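Local atomic coordinates of iminosuccinate reductase (Paracoccus denitrificans, PDB entry 6RQA), a protein that catalyses the NADH-dependent reduction of iminosuccinate to L-aspartate, which regenerates the amino donor of the beta-hydroxyaspartate cycle during glycolate and glyoxylate assimilation. Residues 42-54 and 287-299. Sequence-based numbering, arbitrary orientation.
Sequences AIEAVFASMARRK and QVGELGAVVAGDD
Helix 36-51, which runs beside the mixed sheet, meets the short helix 291-295 at the edge of the parallel nucleotide-binding sheet, and Phe47 and Gly292 mark where they cross. The axes of 42-51 and 291-295 pass 7.3 Å apart and almost perpendicular, at -100°. Gly292 lies at the crossing, its CA 3.2 Å from Phe47 O in a CA-H...O contact. Ala51 CB packs on the Gly292 backbone, 3.4 Å from Gly292 C, and also faces Ala296 CB. Leu291 CD2 stands over one face of the Phe47 ring, displaced toward the rim, in a CH-pi contact 4.1 Å from the ring centroid; Leu291 also touches helix 125-143. Val295 straddles the neighbouring turn, its CG1 3.7 Å from Glu44 O and also near Ala48 CB, while the Glu44 carboxylate turns elsewhere, to Lys141 and Tyr142.

Beyond Ala51 the helix ends in a Schellman motif with Arg53 at positive phi, and both arginines there reach across to segment 287-299. Arg52 lays one guanidinium face over the Ala296 methyl, with Arg52 NH1 3.7 Å from Ala296 CB. Arg53, folded at chi2 (-56°), and the extended Glu290 approach from opposite directions to form a salt bridge, their flat groups about 30° apart. Arg53 NH2 reaches the syn lone pair of Glu290 OE2 at 3.3 Å, a long and bent bond with the acceptor tilted from the guanidinium plane. Glu290 belongs to the weakly bonded 288-290, an edge strand of the parallel sheet, so the charged pair links the end of helix 36-51 to that edge. This near-orthogonal helix crossing lies where the mixed-sheet part meets the Rossmann-type NAD-binding part of the ornithine cyclodeaminase/mu-crystallin fold.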
# COMPACT_ATOMS: atom_id res chain seq x y z
N ALA A 42 11.30 -6.85 20.16
CA ALA A 42 11.14 -6.07 18.93
C ALA A 42 10.07 -4.99 19.11
O ALA A 42 10.28 -3.83 18.74
CB ALA A 42 10.79 -6.99 17.76
N ILE A 43 8.92 -5.36 19.68
CA ILE A 43 7.81 -4.42 19.79
C ILE A 43 8.11 -3.37 20.86
O ILE A 43 7.74 -2.20 20.71
CB ILE A 43 6.51 -5.18 20.08
CG1 ILE A 43 6.20 -6.15 18.94
CG2 ILE A 43 5.35 -4.22 20.29
CD1 ILE A 43 6.28 -5.52 17.57
N GLU A 44 8.77 -3.77 21.95
CA GLU A 44 9.15 -2.80 22.97
C GLU A 44 10.06 -1.72 22.40
O GLU A 44 9.87 -0.53 22.66
CB GLU A 44 9.82 -3.51 24.14
CG GLU A 44 10.53 -2.58 25.11
CD GLU A 44 11.15 -3.32 26.28
OE1 GLU A 44 10.59 -3.25 27.40
OE2 GLU A 44 12.19 -3.99 26.08
N ALA A 45 11.05 -2.13 21.59
CA ALA A 45 11.94 -1.16 20.97
C ALA A 45 11.20 -0.27 19.98
O ALA A 45 11.55 0.91 19.84
CB ALA A 45 13.10 -1.88 20.28
N VAL A 46 10.19 -0.80 19.30
CA VAL A 46 9.48 -0.01 18.30
C VAL A 46 8.61 1.05 18.97
O VAL A 46 8.46 2.16 18.45
CB VAL A 46 8.65 -0.93 17.37
CG1 VAL A 46 7.19 -0.49 17.31
CG2 VAL A 46 9.26 -0.94 15.98
N PHE A 47 8.04 0.74 20.14
CA PHE A 47 7.30 1.74 20.88
C PHE A 47 8.20 2.89 21.31
O PHE A 47 7.80 4.06 21.27
CB PHE A 47 6.63 1.11 22.10
CG PHE A 47 5.27 0.54 21.82
CD1 PHE A 47 4.17 1.37 21.71
CD2 PHE A 47 5.08 -0.83 21.67
CE1 PHE A 47 2.91 0.86 21.45
CE2 PHE A 47 3.82 -1.35 21.42
CZ PHE A 47 2.74 -0.50 21.30
N ALA A 48 9.44 2.58 21.71
CA ALA A 48 10.37 3.63 22.10
C ALA A 48 10.80 4.47 20.90
O ALA A 48 10.92 5.70 21.01
CB ALA A 48 11.59 3.01 22.79
N SER A 49 11.01 3.83 19.75
CA SER A 49 11.41 4.58 18.56
C SER A 49 10.31 5.53 18.10
O SER A 49 10.60 6.64 17.63
CB SER A 49 11.79 3.61 17.44
OG SER A 49 12.87 2.78 17.82
N MET A 50 9.05 5.11 18.23
CA MET A 50 7.94 5.99 17.87
C MET A 50 7.85 7.18 18.82
O MET A 50 7.55 8.30 18.39
CB MET A 50 6.63 5.21 17.86
CG MET A 50 6.54 4.14 16.80
SD MET A 50 5.04 3.16 16.95
CE MET A 50 3.79 4.42 16.72
N ALA A 51 8.09 6.95 20.11
CA ALA A 51 8.05 8.04 21.08
C ALA A 51 9.19 9.02 20.85
O ALA A 51 9.01 10.23 20.97
CB ALA A 51 8.10 7.49 22.50
N ARG A 52 10.38 8.51 20.51
CA ARG A 52 11.53 9.36 20.22
C ARG A 52 11.50 9.91 18.80
O ARG A 52 12.46 10.57 18.40
CB ARG A 52 12.83 8.58 20.44
CG ARG A 52 13.03 8.09 21.87
CD ARG A 52 14.46 7.61 22.08
NE ARG A 52 14.52 6.21 22.49
CZ ARG A 52 14.60 5.81 23.76
NH1 ARG A 52 14.64 6.70 24.74
NH2 ARG A 52 14.66 4.51 24.04
N ARG A 53 10.43 9.65 18.04
CA ARG A 53 10.27 10.16 16.68
C ARG A 53 11.38 9.67 15.75
O ARG A 53 11.75 10.37 14.80
CB ARG A 53 10.18 11.69 16.66
CG ARG A 53 9.01 12.24 17.46
CD ARG A 53 7.69 11.65 16.98
NE ARG A 53 6.55 12.18 17.71
CZ ARG A 53 5.99 11.59 18.77
NH1 ARG A 53 6.47 10.44 19.21
NH2 ARG A 53 4.95 12.15 19.37
N LYS A 54 11.92 8.49 16.02
CA LYS A 54 12.86 7.84 15.11
C LYS A 54 12.18 6.86 14.17
O LYS A 54 12.86 6.19 13.39
CB LYS A 54 13.95 7.11 15.91
CG LYS A 54 15.23 7.91 16.10
CD LYS A 54 14.99 9.18 16.91
CE LYS A 54 16.27 9.96 17.11
NZ LYS A 54 16.05 11.20 17.91
N GLN A 287 -5.90 14.11 25.70
CA GLN A 287 -5.88 13.31 26.91
C GLN A 287 -5.49 11.86 26.65
O GLN A 287 -5.50 11.05 27.59
CB GLN A 287 -7.25 13.36 27.60
CG GLN A 287 -7.63 14.73 28.13
CD GLN A 287 -9.03 14.76 28.71
OE1 GLN A 287 -9.88 13.96 28.33
NE2 GLN A 287 -9.27 15.69 29.62
N VAL A 288 -5.17 11.51 25.41
CA VAL A 288 -4.79 10.15 25.04
C VAL A 288 -3.27 10.10 24.94
O VAL A 288 -2.68 10.71 24.04
CB VAL A 288 -5.45 9.73 23.72
CG1 VAL A 288 -4.98 8.35 23.30
CG2 VAL A 288 -6.97 9.76 23.85
N GLY A 289 -2.64 9.39 25.87
CA GLY A 289 -1.20 9.30 25.91
C GLY A 289 -0.64 8.27 24.95
O GLY A 289 -1.34 7.63 24.17
N GLU A 290 0.69 8.12 25.01
CA GLU A 290 1.41 7.18 24.17
C GLU A 290 2.14 6.18 25.05
O GLU A 290 2.89 6.57 25.95
CB GLU A 290 2.41 7.90 23.26
CG GLU A 290 1.79 8.92 22.32
CD GLU A 290 2.82 9.63 21.47
OE1 GLU A 290 4.02 9.28 21.56
OE2 GLU A 290 2.44 10.56 20.72
N LEU A 291 1.91 4.89 24.80
CA LEU A 291 2.60 3.85 25.57
C LEU A 291 4.11 3.94 25.37
O LEU A 291 4.88 3.70 26.30
CB LEU A 291 2.09 2.47 25.17
CG LEU A 291 2.79 1.29 25.84
CD1 LEU A 291 2.60 1.33 27.35
CD2 LEU A 291 2.31 -0.03 25.27
N GLY A 292 4.54 4.29 24.16
CA GLY A 292 5.97 4.40 23.89
C GLY A 292 6.66 5.45 24.74
O GLY A 292 7.83 5.29 25.09
N ALA A 293 5.96 6.53 25.07
CA ALA A 293 6.55 7.56 25.92
C ALA A 293 6.84 7.01 27.31
O ALA A 293 7.78 7.47 27.98
CB ALA A 293 5.62 8.77 26.01
N VAL A 294 6.05 6.04 27.78
CA VAL A 294 6.36 5.36 29.03
C VAL A 294 7.59 4.47 28.87
O VAL A 294 8.43 4.38 29.77
CB VAL A 294 5.14 4.56 29.52
CG1 VAL A 294 5.42 3.93 30.88
CG2 VAL A 294 3.91 5.45 29.58
N VAL A 295 7.71 3.81 27.72
CA VAL A 295 8.85 2.94 27.47
C VAL A 295 10.13 3.76 27.35
O VAL A 295 11.19 3.37 27.87
CB VAL A 295 8.61 2.08 26.22
CG1 VAL A 295 9.76 1.12 26.00
CG2 VAL A 295 7.29 1.32 26.35
N ALA A 296 10.06 4.90 26.67
CA ALA A 296 11.23 5.76 26.47
C ALA A 296 11.59 6.58 27.70
O ALA A 296 12.55 7.36 27.64
CB ALA A 296 11.00 6.69 25.28
N GLY A 297 10.86 6.43 28.80
CA GLY A 297 11.16 7.16 30.02
C GLY A 297 10.64 8.58 30.08
O GLY A 297 10.86 9.25 31.09
N ASP A 298 9.95 9.05 29.04
CA ASP A 298 9.43 10.41 29.04
C ASP A 298 8.11 10.53 29.79
O ASP A 298 7.74 11.64 30.19
CB ASP A 298 9.25 10.91 27.60
CG ASP A 298 10.56 10.99 26.84
OD1 ASP A 298 11.14 9.93 26.53
OD2 ASP A 298 11.01 12.12 26.56
N ASP A 299 7.39 9.43 29.98
CA ASP A 299 6.11 9.43 30.67
C ASP A 299 6.20 8.53 31.90
O ASP A 299 6.65 7.38 31.78
CB ASP A 299 4.98 8.96 29.74
CG ASP A 299 3.59 9.22 30.31
OD1 ASP A 299 3.31 8.81 31.45
OD2 ASP A 299 2.78 9.85 29.60